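Local atomic coordinates of hypothetical protein APE0754 (Aeropyrum pernix, PDB entry 1TUA), a protein that is of unknown function but contains two K-homology-type domains and so probably binds RNA. Residues A[3-15]-A[39-51]. Numbering follows the deposited sequence.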
loop_
_atom_site.group_PDB
_atom_site.type_symbol
_atom_site.label_atom_id
_atom_site.label_comp_id
_atom_site.label_asym_id
_atom_site.label_seq_id
_atom_site.Cartn_x
_atom_site.Cartn_y
_atom_site.Cartn_z
ATOM N N LYS A 3 6.371 -23.593 12.370
ATOM C CA LYS A 3 5.236 -23.211 11.536
ATOM C C LYS A 3 5.617 -21.932 10.808
ATOM O O LYS A 3 6.607 -21.282 11.160
ATOM C CB LYS A 3 3.991 -22.971 12.395
ATOM C CG LYS A 3 4.106 -21.797 13.351
ATOM C CD LYS A 3 2.867 -21.659 14.234
ATOM C CE LYS A 3 2.727 -22.832 15.180
ATOM N NZ LYS A 3 1.624 -22.617 16.161
ATOM N N PRO A 4 4.864 -21.570 9.759
ATOM C CA PRO A 4 5.208 -20.335 9.052
ATOM C C PRO A 4 4.948 -19.181 10.012
ATOM O O PRO A 4 3.944 -19.168 10.727
ATOM C CB PRO A 4 4.241 -20.321 7.870
ATOM C CG PRO A 4 3.950 -21.792 7.639
ATOM C CD PRO A 4 3.812 -22.318 9.047
ATOM N N ARG A 5 5.872 -18.234 10.054
ATOM C CA ARG A 5 5.731 -17.070 10.914
ATOM C C ARG A 5 6.283 -15.891 10.143
ATOM O O ARG A 5 7.398 -15.953 9.627
ATOM C CB ARG A 5 6.532 -17.233 12.213
ATOM C CG ARG A 5 6.034 -18.319 13.133
ATOM C CD ARG A 5 6.749 -18.254 14.486
ATOM N NE ARG A 5 6.187 -19.210 15.439
ATOM C CZ ARG A 5 6.519 -20.496 15.499
ATOM N NH1 ARG A 5 7.424 -20.997 14.662
ATOM N NH2 ARG A 5 5.932 -21.288 16.388
ATOM N N ILE A 6 5.494 -14.829 10.047
ATOM C CA ILE A 6 5.946 -13.636 9.353
ATOM C C ILE A 6 6.056 -12.504 10.369
ATOM O O ILE A 6 5.063 -12.091 10.976
ATOM C CB ILE A 6 4.975 -13.236 8.216
ATOM C CG1 ILE A 6 4.898 -14.370 7.187
ATOM C CG2 ILE A 6 5.448 -11.942 7.552
ATOM C CD1 ILE A 6 4.048 -14.058 5.963
ATOM N N TYR A 7 7.279 -12.028 10.568
ATOM C CA TYR A 7 7.542 -10.934 11.490
ATOM C C TYR A 7 7.404 -9.626 10.730
ATOM O O TYR A 7 7.987 -9.452 9.660
ATOM C CB TYR A 7 8.959 -11.055 12.055
ATOM C CG TYR A 7 9.122 -12.193 13.025
ATOM C CD1 TYR A 7 9.235 -11.953 14.393
ATOM C CD2 TYR A 7 9.143 -13.515 12.582
ATOM C CE1 TYR A 7 9.366 -13.002 15.302
ATOM C CE2 TYR A 7 9.272 -14.577 13.485
ATOM C CZ TYR A 7 9.383 -14.308 14.844
ATOM O OH TYR A 7 9.509 -15.341 15.745
ATOM N N VAL A 8 6.622 -8.709 11.277
ATOM C CA VAL A 8 6.427 -7.419 10.637
ATOM C C VAL A 8 6.812 -6.304 11.607
ATOM O O VAL A 8 6.188 -6.142 12.660
ATOM C CB VAL A 8 4.951 -7.228 10.217
ATOM C CG1 VAL A 8 4.775 -5.888 9.512
ATOM C CG2 VAL A 8 4.518 -8.371 9.323
ATOM N N LYS A 9 7.851 -5.551 11.258
ATOM C CA LYS A 9 8.286 -4.445 12.100
ATOM C C LYS A 9 7.291 -3.318 11.880
ATOM O O LYS A 9 7.002 -2.957 10.744
ATOM C CB LYS A 9 9.688 -3.979 11.704
ATOM C CG LYS A 9 10.227 -2.833 12.563
ATOM C CD LYS A 9 10.414 -3.257 14.020
ATOM C CE LYS A 9 10.769 -2.074 14.911
ATOM N NZ LYS A 9 9.696 -1.039 14.896
ATOM N N VAL A 10 6.755 -2.770 12.961
ATOM C CA VAL A 10 5.784 -1.688 12.842
ATOM C C VAL A 10 6.349 -0.387 13.408
ATOM O O VAL A 10 7.031 -0.397 14.431
ATOM C CB VAL A 10 4.466 -2.053 13.584
ATOM C CG1 VAL A 10 3.512 -0.871 13.587
ATOM C CG2 VAL A 10 3.809 -3.259 12.905
ATOM N N LYS A 11 6.090 0.727 12.726
ATOM C CA LYS A 11 6.561 2.019 13.213
ATOM C C LYS A 11 5.933 2.182 14.593
ATOM O O LYS A 11 4.727 2.012 14.755
ATOM C CB LYS A 11 6.103 3.147 12.283
ATOM C CG LYS A 11 6.677 3.065 10.865
ATOM C CD LYS A 11 6.273 4.288 10.020
ATOM C CE LYS A 11 6.675 4.149 8.544
ATOM N NZ LYS A 11 8.152 4.138 8.320
ATOM N N PRO A 12 6.742 2.498 15.613
ATOM C CA PRO A 12 6.208 2.662 16.972
ATOM C C PRO A 12 4.952 3.530 17.056
ATOM O O PRO A 12 4.010 3.203 17.781
ATOM C CB PRO A 12 7.389 3.267 17.734
ATOM C CG PRO A 12 8.570 2.663 17.045
ATOM C CD PRO A 12 8.189 2.773 15.580
ATOM N N GLU A 13 4.941 4.626 16.301
ATOM C CA GLU A 13 3.818 5.556 16.295
ATOM C C GLU A 13 2.558 4.997 15.628
ATOM O O GLU A 13 1.507 5.642 15.640
ATOM C CB GLU A 13 4.225 6.867 15.602
ATOM C CG GLU A 13 4.600 6.715 14.128
ATOM C CD GLU A 13 6.098 6.516 13.888
ATOM O OE1 GLU A 13 6.758 5.775 14.657
ATOM O OE2 GLU A 13 6.614 7.101 12.908
ATOM N N ARG A 14 2.652 3.801 15.053
ATOM C CA ARG A 14 1.497 3.197 14.396
ATOM C C ARG A 14 1.043 1.896 15.048
ATOM O O ARG A 14 0.074 1.285 14.603
ATOM C CB ARG A 14 1.802 2.933 12.915
ATOM C CG ARG A 14 1.997 4.185 12.092
ATOM C CD ARG A 14 0.706 4.953 12.001
ATOM N NE ARG A 14 -0.243 4.307 11.097
ATOM C CZ ARG A 14 -1.538 4.596 11.038
ATOM N NH1 ARG A 14 -2.051 5.522 11.839
ATOM N NH2 ARG A 14 -2.317 3.971 10.167
ATOM N N LEU A 15 1.724 1.473 16.110
ATOM C CA LEU A 15 1.366 0.217 16.770
ATOM C C LEU A 15 -0.071 0.237 17.280
ATOM O O LEU A 15 -0.766 -0.781 17.251
ATOM C CB LEU A 15 2.339 -0.075 17.915
ATOM C CG LEU A 15 2.324 -1.513 18.432
ATOM C CD1 LEU A 15 2.587 -2.492 17.284
ATOM C CD2 LEU A 15 3.378 -1.670 19.517
ATOM N N VAL A 39 1.607 -9.362 19.345
ATOM C CA VAL A 39 2.292 -8.083 19.362
ATOM C C VAL A 39 3.363 -7.983 20.441
ATOM O O VAL A 39 3.153 -8.393 21.582
ATOM C CB VAL A 39 1.281 -6.940 19.574
ATOM C CG1 VAL A 39 1.991 -5.597 19.519
ATOM C CG2 VAL A 39 0.183 -7.019 18.529
ATOM N N ASP A 40 4.515 -7.443 20.061
ATOM C CA ASP A 40 5.631 -7.232 20.975
ATOM C C ASP A 40 5.736 -5.710 21.070
ATOM O O ASP A 40 6.459 -5.091 20.290
ATOM C CB ASP A 40 6.915 -7.804 20.375
ATOM C CG ASP A 40 8.110 -7.658 21.299
ATOM O OD1 ASP A 40 8.200 -6.638 22.021
ATOM O OD2 ASP A 40 8.972 -8.562 21.290
ATOM N N THR A 41 5.012 -5.108 22.012
ATOM C CA THR A 41 5.013 -3.653 22.146
ATOM C C THR A 41 6.389 -3.047 22.395
ATOM O O THR A 41 6.734 -2.013 21.821
ATOM C CB THR A 41 4.078 -3.187 23.277
ATOM O OG1 THR A 41 4.595 -3.629 24.532
ATOM C CG2 THR A 41 2.687 -3.753 23.085
ATOM N N GLU A 42 7.173 -3.688 23.251
ATOM C CA GLU A 42 8.502 -3.185 23.569
ATOM C C GLU A 42 9.416 -3.103 22.349
ATOM O O GLU A 42 10.240 -2.193 22.247
ATOM C CB GLU A 42 9.129 -4.059 24.654
ATOM C CG GLU A 42 8.474 -3.860 26.015
ATOM C CD GLU A 42 8.822 -4.954 27.008
ATOM O OE1 GLU A 42 10.026 -5.267 27.164
ATOM O OE2 GLU A 42 7.887 -5.498 27.637
ATOM N N ASN A 43 9.261 -4.043 21.421
ATOM C CA ASN A 43 10.077 -4.062 20.212
ATOM C C ASN A 43 9.292 -3.569 18.995
ATOM O O ASN A 43 9.836 -3.489 17.894
ATOM C CB ASN A 43 10.588 -5.479 19.954
ATOM C CG ASN A 43 11.353 -6.045 21.136
ATOM O OD1 ASN A 43 11.701 -7.227 21.163
ATOM N ND2 ASN A 43 11.622 -5.199 22.123
ATOM N N SER A 44 8.020 -3.232 19.206
ATOM C CA SER A 44 7.138 -2.756 18.138
ATOM C C SER A 44 7.256 -3.695 16.936
ATOM O O SER A 44 7.525 -3.277 15.803
ATOM C CB SER A 44 7.509 -1.327 17.741
ATOM O OG SER A 44 6.449 -0.718 17.030
ATOM N N MET A 45 7.054 -4.976 17.215
ATOM C CA MET A 45 7.146 -6.031 16.224
ATOM C C MET A 45 5.866 -6.854 16.320
ATOM O O MET A 45 5.341 -7.091 17.410
ATOM C CB MET A 45 8.362 -6.908 16.534
ATOM C CG MET A 45 8.594 -8.072 15.595
ATOM S SD MET A 45 9.234 -7.572 13.991
ATOM C CE MET A 45 10.985 -7.316 14.389
ATOM N N VAL A 46 5.354 -7.275 15.173
ATOM C CA VAL A 46 4.146 -8.077 15.131
ATOM C C VAL A 46 4.497 -9.418 14.486
ATOM O O VAL A 46 5.312 -9.474 13.567
ATOM C CB VAL A 46 3.054 -7.336 14.315
ATOM C CG1 VAL A 46 1.888 -8.265 14.003
ATOM C CG2 VAL A 46 2.574 -6.108 15.111
ATOM N N ILE A 47 3.923 -10.501 14.996
ATOM C CA ILE A 47 4.179 -11.820 14.429
ATOM C C ILE A 47 2.854 -12.395 13.939
ATOM O O ILE A 47 1.884 -12.466 14.691
ATOM C CB ILE A 47 4.785 -12.784 15.469
ATOM C CG1 ILE A 47 6.021 -12.145 16.103
ATOM C CG2 ILE A 47 5.148 -14.108 14.795
ATOM C CD1 ILE A 47 6.633 -12.964 17.216
ATOM N N VAL A 48 2.823 -12.796 12.673
ATOM C CA VAL A 48 1.622 -13.363 12.073
ATOM C C VAL A 48 1.836 -14.861 11.862
ATOM O O VAL A 48 2.824 -15.269 11.259
ATOM C CB VAL A 48 1.315 -12.703 10.705
ATOM C CG1 VAL A 48 -0.001 -13.226 10.162
ATOM C CG2 VAL A 48 1.269 -11.177 10.856
ATOM N N GLU A 49 0.914 -15.670 12.381
ATOM C CA GLU A 49 0.991 -17.120 12.251
ATOM C C GLU A 49 -0.358 -17.682 11.831
ATOM O O GLU A 49 -1.395 -17.071 12.067
ATOM C CB GLU A 49 1.323 -17.779 13.589
ATOM C CG GLU A 49 2.522 -17.261 14.327
ATOM C CD GLU A 49 2.630 -17.921 15.689
ATOM O OE1 GLU A 49 1.600 -17.967 16.397
ATOM O OE2 GLU A 49 3.727 -18.393 16.049
ATOM N N PRO A 50 -0.360 -18.868 11.209
ATOM C CA PRO A 50 -1.633 -19.465 10.800
ATOM C C PRO A 50 -2.246 -20.103 12.052
ATOM O O PRO A 50 -1.513 -20.517 12.954
ATOM C CB PRO A 50 -1.207 -20.506 9.765
ATOM C CG PRO A 50 0.132 -20.959 10.288
ATOM C CD PRO A 50 0.785 -19.655 10.711
ATOM N N GLU A 51 -3.572 -20.170 12.128
ATOM C CA GLU A 51 -4.209 -20.780 13.298
ATOM C C GLU A 51 -4.147 -22.309 13.207
ATOM O O GLU A 51 -4.254 -23.000 14.221
ATOM C CB GLU A 51 -5.665 -20.317 13.425
ATOM C CG GLU A 51 -6.576 -20.763 12.290
ATOM C CD GLU A 51 -7.991 -20.206 12.410
ATOM O OE1 GLU A 51 -8.194 -19.200 13.121
ATOM O OE2 GLU A 51 -8.904 -20.765 11.770
HETATM O O HOH W 1 3.438 -20.457 17.912
HETATM O O HOH W 2 -0.756 -20.540 15.518
#
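Residues 6-9 pair antiparallel with 45-50, joining the edge strand to the central strand of a three-stranded sheet of order 1-3-2; with the helices on one side of it, this is the beta-alpha-alpha-beta-beta-alpha arrangement of a type I KH domain. The backbone ladder runs through two hydrogen-bonded pairs, Ile6 with Val48 and Val8 with Val46, and its shortest rung is Val8 N to Val46 O at 2.7 Å. Val10 N continues it to Ser44 O, at the G1 beta bulge in which Ser44 and Met45 both face Asp40.

Apolar contacts divide between the two faces. On the face of Ile6, Val8, Val46 and Val48, helix 57-72 packs on Ile6, Val8 and Val48; next to them Val10 CG2 meets Val46 CG2 at 3.8 Å. Leu15, at the start of helix 15-19, sets CD1 tip to tip against Val39 CG1 and CD2 over Thr41 CA. On the other face Tyr7 and Ile47 lie side by side: CG2 of Ile47 sits over the ring centre in a CH-pi contact, and Ile47 CD1 lies 3.3 Å from Tyr7 CE1. Met45 CG approaches the ring edge.

At the Lys3 end, Arg5 and Glu49 run alongside each other and form a salt bridge, Arg5 NE to Glu49 OE2 at 2.7 Å, through the anti lone pair of OE2. The bond is bent (137° at the hydrogen), with OE2 tilted out of the guanidinium plane, and the guanidinium and carboxylate planes are 51° apart. Lys3 CG lies over one guanidinium face, and a water links Arg5 NH2 to OE2.

At the other end, two side chains grip Val10 O. Lys9, bent at chi2 (64°) and chi4, brings NZ over one face of the Val10 carbonyl plane to donate to Val10 O at 2.8 Å, while Ser44 OG donates to the same oxygen from the opposite face at 2.7 Å.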